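Local coordinates for protein aldehyde dehydrogenase (Staphylococcus aureus, PDB 6K10) that oxidises the carotenoid aldehyde 4,4'-diaponeurosporenal to its carboxylic acid with NAD+, a step in making the virulence pigment staphyloxanthin, at residues 43-48 against 73-78; 182-187 against 204-209; 300-305 against 323-328; 367-372 against 389-394. The protein carries 1 engineered substitution. One frame throughout, in Å; residues are numbered along the deposited sequence.

Interaction 1. Residues 43-48 against 73-78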
# COMPACT_ATOMS: atom_id res chain seq x y z
N ALA A 43 -19.27 -3.42 24.26
CA ALA A 43 -18.25 -3.94 25.16
C ALA A 43 -17.37 -2.82 25.72
O ALA A 43 -17.05 -2.82 26.91
CB ALA A 43 -17.42 -4.98 24.40
N ILE A 44 -16.99 -1.85 24.88
CA ILE A 44 -16.18 -0.73 25.35
C ILE A 44 -16.95 0.10 26.37
O ILE A 44 -16.38 0.56 27.37
CB ILE A 44 -15.70 0.12 24.16
CG1 ILE A 44 -14.76 -0.70 23.27
CG2 ILE A 44 -15.03 1.40 24.63
CD1 ILE A 44 -14.37 -0.01 21.99
N LYS A 45 -18.25 0.29 26.14
CA LYS A 45 -19.06 1.05 27.08
C LYS A 45 -19.17 0.33 28.42
O LYS A 45 -19.08 0.95 29.48
CB LYS A 45 -20.45 1.30 26.50
CG LYS A 45 -20.46 2.28 25.34
CD LYS A 45 -21.79 2.23 24.61
CE LYS A 45 -21.67 2.83 23.22
NZ LYS A 45 -22.99 3.28 22.69
N SER A 46 -19.35 -0.99 28.38
CA SER A 46 -19.43 -1.76 29.62
C SER A 46 -18.14 -1.67 30.42
O SER A 46 -18.17 -1.71 31.65
CB SER A 46 -19.76 -3.22 29.30
OG SER A 46 -20.89 -3.31 28.45
N TYR A 47 -17.01 -1.54 29.74
CA TYR A 47 -15.70 -1.51 30.38
C TYR A 47 -15.13 -0.10 30.49
O TYR A 47 -13.96 0.05 30.83
CB TYR A 47 -14.73 -2.38 29.59
CG TYR A 47 -14.80 -3.85 29.93
CD1 TYR A 47 -15.86 -4.63 29.49
CD2 TYR A 47 -13.78 -4.46 30.64
CE1 TYR A 47 -15.91 -5.98 29.77
CE2 TYR A 47 -13.82 -5.81 30.92
CZ TYR A 47 -14.89 -6.56 30.49
OH TYR A 47 -14.94 -7.90 30.77
N GLU A 48 -15.94 0.93 30.21
CA GLU A 48 -15.42 2.29 30.15
C GLU A 48 -14.69 2.68 31.43
O GLU A 48 -13.60 3.26 31.39
CB GLU A 48 -16.56 3.28 29.88
CG GLU A 48 -16.11 4.72 29.82
CD GLU A 48 -17.27 5.70 29.73
OE1 GLU A 48 -17.97 5.69 28.70
OE2 GLU A 48 -17.47 6.47 30.69
N ILE A 73 -12.99 8.64 20.89
CA ILE A 73 -12.66 8.63 19.47
C ILE A 73 -12.87 7.23 18.88
O ILE A 73 -13.22 7.10 17.71
CB ILE A 73 -11.22 9.14 19.26
CG1 ILE A 73 -10.89 9.26 17.78
CG2 ILE A 73 -10.21 8.23 19.97
CD1 ILE A 73 -9.76 10.24 17.50
N THR A 74 -12.67 6.19 19.69
CA THR A 74 -12.91 4.83 19.22
C THR A 74 -14.40 4.55 19.06
O THR A 74 -14.83 4.00 18.05
CB THR A 74 -12.26 3.82 20.18
OG1 THR A 74 -10.85 4.05 20.22
CG2 THR A 74 -12.54 2.39 19.73
N LEU A 75 -15.19 4.93 20.07
CA LEU A 75 -16.64 4.77 19.97
C LEU A 75 -17.19 5.49 18.76
O LEU A 75 -18.03 4.96 18.03
CB LEU A 75 -17.31 5.28 21.25
CG LEU A 75 -17.08 4.44 22.51
CD1 LEU A 75 -17.73 5.12 23.71
CD2 LEU A 75 -17.64 3.04 22.32
N LYS A 76 -16.73 6.72 18.52
CA LYS A 76 -17.16 7.47 17.35
C LYS A 76 -16.77 6.76 16.06
O LYS A 76 -17.55 6.73 15.10
CB LYS A 76 -16.57 8.88 17.39
CG LYS A 76 -17.16 9.84 16.38
N SER A 77 -15.57 6.17 16.02
CA SER A 77 -15.12 5.48 14.82
C SER A 77 -15.94 4.22 14.57
O SER A 77 -16.28 3.92 13.42
CB SER A 77 -13.63 5.15 14.93
OG SER A 77 -13.16 4.54 13.74
N ILE A 78 -16.25 3.46 15.62
CA ILE A 78 -17.10 2.28 15.47
C ILE A 78 -18.45 2.67 14.89
O ILE A 78 -18.95 2.04 13.96
CB ILE A 78 -17.28 1.55 16.82
CG1 ILE A 78 -15.95 1.01 17.34
CG2 ILE A 78 -18.30 0.43 16.69
CD1 ILE A 78 -15.99 0.59 18.79
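I44 carries this contact, and every touch it makes is between apolar carbons. Its CD1 meets I78 CD1 tip to tip at 3.6 Å, the two side chains reaching straight at one another between the helices. The same methyl comes within 3.8 Å of T74 CG2, this time at about a right angle. I44 works with two branches: chi1 of -65° sends CG1 and its CD1 out to T74 and I78, while CG2, anti to the backbone N, lies 3.9 Å from L75 CD2, the two side chains flank to flank but running opposite ways. At the margin, the extended chain of K45 passes L75 at a slant, its CE 4.1 Å from that same L75 CD2.

No hydrogen bond crosses between the segments. The OG1 of T74 is taken up by E70 O and by Q126, and the carboxylate of E48 by Y67 and by K461 of the second subunit.

This is helix-helix packing, 30-46 on 63-89, in the N-terminal helical part of the aldehyde dehydrogenase fold; helix 126-138 also packs on T74 and I78, through F129 and I133. With the polar groups of T74 and E48 bonded to other residues, the attachment rests on hydrophobic burial and shape.

Interaction 2. Residues 182-187 against 204-209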
# COMPACT_ATOMS: atom_id res chain seq x y z
N THR A 182 7.26 -14.42 17.92
CA THR A 182 6.51 -15.59 17.48
C THR A 182 5.44 -15.22 16.47
O THR A 182 5.21 -15.96 15.50
CB THR A 182 5.89 -16.28 18.70
OG1 THR A 182 6.92 -16.63 19.63
CG2 THR A 182 5.15 -17.54 18.27
N LEU A 183 4.79 -14.08 16.66
CA LEU A 183 3.66 -13.71 15.81
C LEU A 183 4.12 -13.27 14.43
O LEU A 183 3.50 -13.64 13.42
CB LEU A 183 2.83 -12.62 16.48
CG LEU A 183 1.99 -13.08 17.67
CD1 LEU A 183 1.61 -11.91 18.56
CD2 LEU A 183 0.74 -13.78 17.16
N ILE A 184 5.19 -12.47 14.35
CA ILE A 184 5.60 -11.90 13.07
C ILE A 184 6.22 -12.92 12.12
O ILE A 184 6.36 -12.63 10.93
CB ILE A 184 6.57 -10.73 13.27
CG1 ILE A 184 7.81 -11.17 14.05
CG2 ILE A 184 5.87 -9.57 13.96
CD1 ILE A 184 8.80 -10.04 14.29
N HIS A 185 6.60 -14.09 12.62
CA HIS A 185 7.12 -15.16 11.77
C HIS A 185 6.03 -16.09 11.26
O HIS A 185 6.33 -17.00 10.48
CB HIS A 185 8.19 -15.97 12.52
CG HIS A 185 9.46 -15.22 12.73
ND1 HIS A 185 10.19 -14.68 11.69
CD2 HIS A 185 10.15 -14.92 13.86
CE1 HIS A 185 11.26 -14.08 12.17
NE2 HIS A 185 11.26 -14.21 13.48
N LEU A 186 4.78 -15.89 11.69
CA LEU A 186 3.65 -16.66 11.20
C LEU A 186 3.09 -16.02 9.93
O LEU A 186 3.10 -14.80 9.78
CB LEU A 186 2.56 -16.74 12.26
CG LEU A 186 2.94 -17.51 13.52
CD1 LEU A 186 1.83 -17.45 14.56
CD2 LEU A 186 3.27 -18.95 13.17
N PRO A 187 2.58 -16.84 8.97
CA PRO A 187 2.13 -16.30 7.68
C PRO A 187 0.76 -15.63 7.78
O PRO A 187 -0.22 -16.05 7.15
CB PRO A 187 2.11 -17.55 6.80
CG PRO A 187 1.75 -18.65 7.74
CD PRO A 187 2.43 -18.31 9.04
N TYR A 204 9.09 -5.85 9.82
CA TYR A 204 9.01 -5.76 8.37
C TYR A 204 10.01 -6.68 7.67
O TYR A 204 9.76 -7.09 6.53
CB TYR A 204 9.20 -4.30 7.97
CG TYR A 204 9.04 -3.99 6.51
CD1 TYR A 204 7.87 -4.30 5.84
CD2 TYR A 204 10.00 -3.26 5.83
CE1 TYR A 204 7.70 -3.98 4.51
CE2 TYR A 204 9.84 -2.93 4.50
CZ TYR A 204 8.68 -3.29 3.84
OH TYR A 204 8.52 -2.96 2.52
N GLN A 205 11.11 -7.03 8.33
CA GLN A 205 11.98 -8.07 7.79
C GLN A 205 11.36 -9.45 7.96
O GLN A 205 11.46 -10.30 7.07
CB GLN A 205 13.35 -8.01 8.46
CG GLN A 205 14.16 -6.77 8.11
CD GLN A 205 15.41 -6.62 8.96
OE1 GLN A 205 15.53 -5.68 9.75
NE2 GLN A 205 16.34 -7.55 8.81
N ALA A 206 10.72 -9.70 9.11
CA ALA A 206 10.06 -10.98 9.34
C ALA A 206 8.91 -11.18 8.35
O ALA A 206 8.76 -12.26 7.77
CB ALA A 206 9.55 -11.05 10.78
N ALA A 207 8.09 -10.14 8.16
CA ALA A 207 6.99 -10.23 7.22
C ALA A 207 7.49 -10.45 5.80
O ALA A 207 6.85 -11.17 5.01
CB ALA A 207 6.13 -8.97 7.29
N SER A 208 8.63 -9.85 5.45
CA SER A 208 9.12 -9.95 4.08
C SER A 208 9.46 -11.39 3.71
O SER A 208 9.26 -11.81 2.57
CB SER A 208 10.35 -9.05 3.89
OG SER A 208 11.49 -9.62 4.50
N GLU A 209 9.95 -12.16 4.68
CA GLU A 209 10.25 -13.57 4.47
C GLU A 209 9.03 -14.35 3.99
O GLU A 209 9.17 -15.30 3.21
CB GLU A 209 10.79 -14.16 5.77
CG GLU A 209 11.10 -15.63 5.75
CD GLU A 209 11.96 -16.03 6.93
OE1 GLU A 209 12.05 -15.24 7.89
OE2 GLU A 209 12.53 -17.14 6.91
O HOH W 1 9.52 -14.45 9.03
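The imidazole of H185 is the flat group here, with a water lying at its edge, in the ring plane, 2.8 Å from H185 ND1. The methyl of A206 approaches the ring obliquely, 3.7 Å from H185 CE1, and E209 OE1 also stands at a slant, 4.3 Å from H185 ND1 and therefore not in direct contact.

That water does the bridging. It donates to A206 O at 2.6 Å and to E209 OE1 at 2.9 Å, tying the loop that follows helix 177-184 to helix 197-209 near A206 and E209.

The rest of the contact is mainly apolar: A206 CB sits 3.7 Å from I184 CG1, and also 3.6 Å from I184 O. A chi1 of 58° places CG1 of I184 between its own backbone N and carbonyl carbon and brings the branch onto the alanine. I184 also packs on L116 and I118 of strand 104-118, in the sheet of the Rossmann-like NAD-binding domain, where strand 190-194 connects the two helices. Y204 and S208 turn instead to the second subunit.

The small side chain of A206 lies against I184 and H185 where the backbones come close, H185 CA and A206 CA 5.7 Å apart, while at the exposed H185 and E209 a single water links the segments; the nearby carboxylate could favour a protonated H185.

Interaction 3. Residues 300-305 against 323-328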
# COMPACT_ATOMS: atom_id res chain seq x y z
N ARG A 300 15.41 7.36 30.79
CA ARG A 300 15.84 7.84 29.48
C ARG A 300 15.66 9.35 29.38
O ARG A 300 16.52 10.06 28.85
CB ARG A 300 15.04 7.14 28.39
CG ARG A 300 15.36 7.61 26.98
CD ARG A 300 14.49 6.90 25.95
NE ARG A 300 13.07 7.20 26.11
CZ ARG A 300 12.49 8.32 25.69
NH1 ARG A 300 11.20 8.52 25.88
NH2 ARG A 300 13.22 9.26 25.08
N LEU A 301 14.54 9.87 29.90
CA LEU A 301 14.24 11.29 29.76
C LEU A 301 14.98 12.13 30.80
O LEU A 301 15.39 13.26 30.49
CB LEU A 301 12.73 11.51 29.86
CG LEU A 301 11.90 11.08 28.65
CD1 LEU A 301 10.44 10.92 29.02
CD2 LEU A 301 12.06 12.09 27.52
N THR A 302 15.16 11.63 32.02
CA THR A 302 15.95 12.38 33.00
C THR A 302 17.42 12.39 32.63
O THR A 302 18.14 13.34 32.96
CB THR A 302 15.76 11.81 34.41
OG1 THR A 302 16.23 10.46 34.47
CG2 THR A 302 14.30 11.86 34.82
N SER A 303 17.90 11.35 31.94
CA SER A 303 19.25 11.39 31.38
C SER A 303 19.36 12.52 30.36
O SER A 303 20.37 13.24 30.34
CB SER A 303 19.60 10.05 30.75
OG SER A 303 20.96 10.01 30.35
N LEU A 304 18.34 12.69 29.52
CA LEU A 304 18.34 13.79 28.57
C LEU A 304 18.27 15.14 29.28
O LEU A 304 18.92 16.10 28.87
CB LEU A 304 17.18 13.63 27.59
CG LEU A 304 17.36 12.51 26.56
CD1 LEU A 304 16.03 12.13 25.93
CD2 LEU A 304 18.34 12.94 25.48
N LEU A 305 17.47 15.23 30.35
CA LEU A 305 17.44 16.44 31.16
C LEU A 305 18.82 16.78 31.69
O LEU A 305 19.26 17.94 31.65
CB LEU A 305 16.46 16.28 32.32
CG LEU A 305 14.97 16.55 32.15
CD1 LEU A 305 14.25 16.30 33.47
CD2 LEU A 305 14.72 17.97 31.67
N ARG A 323 6.93 8.85 38.49
CA ARG A 323 7.36 8.86 37.10
C ARG A 323 6.99 10.18 36.44
O ARG A 323 6.49 10.23 35.31
CB ARG A 323 6.80 7.66 36.33
CG ARG A 323 7.15 6.32 36.99
CD ARG A 323 6.93 5.14 36.06
NE ARG A 323 5.60 5.13 35.46
CZ ARG A 323 4.57 4.46 35.95
NH1 ARG A 323 3.39 4.50 35.34
NH2 ARG A 323 4.71 3.74 37.06
N TYR A 324 7.24 11.27 37.16
CA TYR A 324 6.83 12.61 36.77
C TYR A 324 8.00 13.36 36.17
O TYR A 324 9.11 13.33 36.71
CB TYR A 324 6.28 13.37 37.98
CG TYR A 324 6.17 14.86 37.75
CD1 TYR A 324 5.16 15.39 36.95
CD2 TYR A 324 7.07 15.75 38.34
CE1 TYR A 324 5.05 16.75 36.74
CE2 TYR A 324 6.96 17.11 38.14
CZ TYR A 324 5.96 17.61 37.34
OH TYR A 324 5.84 18.96 37.13
N ILE A 325 7.75 14.04 35.05
CA ILE A 325 8.71 14.96 34.46
C ILE A 325 7.97 16.23 34.07
O ILE A 325 6.99 16.18 33.32
CB ILE A 325 9.42 14.35 33.24
CG1 ILE A 325 10.25 13.15 33.69
CG2 ILE A 325 10.31 15.39 32.58
CD1 ILE A 325 11.11 12.57 32.63
N GLU A 326 8.43 17.36 34.60
CA GLU A 326 7.80 18.64 34.35
C GLU A 326 7.97 19.06 32.89
O GLU A 326 8.99 18.74 32.27
CB GLU A 326 8.41 19.69 35.27
CG GLU A 326 7.73 21.04 35.27
CD GLU A 326 8.45 22.06 36.14
OE1 GLU A 326 7.84 23.09 36.49
OE2 GLU A 326 9.64 21.82 36.47
N PRO A 327 6.99 19.76 32.32
CA PRO A 327 7.20 20.37 31.01
C PRO A 327 8.46 21.23 31.01
O PRO A 327 8.63 22.11 31.87
CB PRO A 327 5.94 21.21 30.81
CG PRO A 327 4.89 20.45 31.54
CD PRO A 327 5.59 19.87 32.76
N THR A 328 9.34 20.97 30.06
CA THR A 328 10.67 21.56 30.06
C THR A 328 10.98 22.16 28.69
O THR A 328 10.79 21.50 27.66
CB THR A 328 11.73 20.51 30.41
OG1 THR A 328 11.41 19.92 31.68
CG2 THR A 328 13.11 21.14 30.49
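I325 projects from its strand into the side of helix 295-307, and its two branches find different partners. With chi1 at -64° and chi2 at -174°, CG1 stands beside the backbone N and carries CD1 outward, in a nearly straight run, to L301 CB. That approach, 3.4 Å between I325 CD1 and L301 CB, is tighter than usual for two carbons. The same methyl lies 3.9 Å from T302 CG2, coming in at a slant. I325 CG2 takes the other direction and lies beside the L305 side chain, which points back the opposite way with its CD1 4.1 Å from I325 CG2.

T302 presents its methyl because chi1 of 62° turns OG1 back between its own N and carbonyl carbon, where it makes weak hydrogen bonds to Y298 O and H299 O one turn earlier.

The packing is that of a helix laid against the open-sheet catalytic domain of an aldehyde dehydrogenase: strand 324-330 runs parallel to strand 348-354, whose I348 also touches L305. Where the strand begins, R323 and Y324 both face one residue of strand 318-319, a G1 beta bulge.

L305 forks over the strand. While one methyl serves I325, L305 CD2 sits 3.7 Å from T328 CG2. The hydroxyl OG1 of T328 bonds E326 O at 2.8 Å, standing above the carbonyl plane, and also meets G316 N.

Interaction 4. Residues 367-372 against 389-394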
# COMPACT_ATOMS: atom_id res chain seq x y z
N ARG A 367 17.59 15.18 7.76
CA ARG A 367 17.18 14.15 8.70
C ARG A 367 16.07 13.29 8.10
O ARG A 367 15.48 13.65 7.07
CB ARG A 367 16.72 14.81 10.01
CG ARG A 367 17.83 15.57 10.71
CD ARG A 367 17.31 16.51 11.78
NE ARG A 367 18.39 17.02 12.62
CZ ARG A 367 18.74 16.50 13.79
NH1 ARG A 367 19.74 17.02 14.48
NH2 ARG A 367 18.08 15.45 14.28
N PRO A 368 15.78 12.13 8.69
CA PRO A 368 14.74 11.27 8.13
C PRO A 368 13.39 11.98 8.07
O PRO A 368 13.08 12.83 8.89
CB PRO A 368 14.69 10.08 9.11
CG PRO A 368 16.03 10.06 9.74
CD PRO A 368 16.46 11.49 9.84
N LYS A 369 12.61 11.61 7.06
CA LYS A 369 11.29 12.19 6.87
C LYS A 369 10.43 11.93 8.10
O LYS A 369 10.18 10.76 8.44
CB LYS A 369 10.63 11.62 5.62
CG LYS A 369 11.42 11.86 4.35
CD LYS A 369 10.76 11.19 3.15
CE LYS A 369 11.48 11.55 1.86
NZ LYS A 369 10.93 10.80 0.70
N PRO A 370 9.96 12.96 8.79
CA PRO A 370 9.24 12.75 10.05
C PRO A 370 7.78 12.42 9.83
O PRO A 370 7.19 12.69 8.78
CB PRO A 370 9.41 14.09 10.77
CG PRO A 370 9.47 15.08 9.66
CD PRO A 370 10.12 14.39 8.48
N LEU A 371 7.18 11.81 10.86
CA LEU A 371 5.77 11.46 10.80
C LEU A 371 4.89 12.69 10.68
O LEU A 371 3.87 12.67 9.99
CB LEU A 371 5.37 10.64 12.04
CG LEU A 371 3.92 10.16 12.11
CD1 LEU A 371 3.45 9.59 10.79
CD2 LEU A 371 3.79 9.12 13.20
N SER A 372 5.28 13.78 11.34
CA SER A 372 4.51 15.01 11.23
C SER A 372 5.46 16.20 11.12
O SER A 372 6.63 16.13 11.48
CB SER A 372 3.55 15.19 12.41
OG SER A 372 4.25 15.44 13.61
N GLU A 389 8.19 21.58 -0.53
CA GLU A 389 9.60 21.21 -0.57
C GLU A 389 10.00 20.17 0.47
O GLU A 389 11.02 19.51 0.28
CB GLU A 389 10.47 22.46 -0.38
CG GLU A 389 10.34 23.46 -1.52
CD GLU A 389 11.15 24.72 -1.28
OE1 GLU A 389 12.26 24.61 -0.71
OE2 GLU A 389 10.69 25.81 -1.67
N LEU A 390 9.23 20.00 1.54
CA LEU A 390 9.54 19.04 2.59
C LEU A 390 8.51 17.93 2.59
O LEU A 390 7.30 18.20 2.63
CB LEU A 390 9.60 19.71 3.96
CG LEU A 390 10.75 20.69 4.17
CD1 LEU A 390 10.58 21.43 5.49
CD2 LEU A 390 12.08 19.97 4.12
N SER A 391 8.98 16.68 2.56
CA SER A 391 8.11 15.52 2.63
C SER A 391 8.04 15.01 4.06
O SER A 391 9.06 14.91 4.75
CB SER A 391 8.59 14.40 1.70
OG SER A 391 7.76 13.25 1.84
N PHE A 392 6.83 14.68 4.49
CA PHE A 392 6.58 14.18 5.83
C PHE A 392 5.24 13.46 5.80
O PHE A 392 4.49 13.55 4.82
CB PHE A 392 6.59 15.31 6.87
CG PHE A 392 5.76 16.50 6.47
CD1 PHE A 392 6.30 17.52 5.71
CD2 PHE A 392 4.44 16.60 6.88
CE1 PHE A 392 5.54 18.61 5.35
CE2 PHE A 392 3.67 17.70 6.52
CZ PHE A 392 4.22 18.70 5.75
N GLY A 393 4.95 12.72 6.87
CA GLY A 393 3.73 11.94 6.90
C GLY A 393 2.48 12.77 6.73
O GLY A 393 1.72 12.57 5.78
N GLY A 394 2.27 13.71 7.64
CA GLY A 394 1.17 14.66 7.58
C GLY A 394 1.45 15.76 8.57
O GLY A 394 2.37 15.66 9.38
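F392 has chi1 of 48°, which tucks CG between its backbone N and carbonyl carbon and swings the ring off the contact, leaving CB to face P370. That CB lies 3.3 Å from P370 O and 4.0 Å from P370 CD. K369, with chi1 of -59° and an extended chain beyond CG, lies along S391, its CD 3.9 Å from S391 OG.

Further along, the backbones bond directly. G393 N donates to P370 O at 2.9 Å, nearly straight at 164° and in the carbonyl plane. One residue on, G394 N reaches L371 O at 3.0 Å, more bent and tilted out of plane. Because G393 has no side chain, its CA can sit 3.2 Å from L371 O. A CA-H...O contact follows, S372 CA to G394 O at 2.9 Å.

The two segments lead into the parallel strands 372-376 and 394-397, joined by helix 380-389 in a beta-alpha-beta unit. The second subunit completes the surroundings: S391 OG bonds its E110, the F392 ring makes a cation-pi contact with its K435, and G394 carries the sheet on into that chain.

L371 CB points away from 389-394, and its side chain comes within about 3 Å of that of S251, an engineered residue at a predicted active-site position, and close to the predicted active-site E217. Backbone bonds, side-chain packing and subunit contacts thus hold the chain bearing L371, and probably position its side chain beside those two predicted active-site positions.

In the fold
The four contacts follow one another along the chain, and none touches another. All are largely buried; exposed residues take part in interaction 1 (K45) and interaction 2 (H185, E209). Interactions 1 and 3 are apolar, with no hydrogen bond between their segments, but interaction 1 joins two helices whereas interaction 3 seats a helix on a strand. Interaction 2 adds a water bridge to a small apolar centre. Interaction 4 alone has direct hydrogen bonds across its segments, between backbones, and lies nearest the predicted active site. Interactions 3 and 4 share one sheet, through strand 324-330 and strands 372-376 and 394-397. Interactions 1, 2 and 4 reach the second subunit; no other chain of the assembly touches interaction 3.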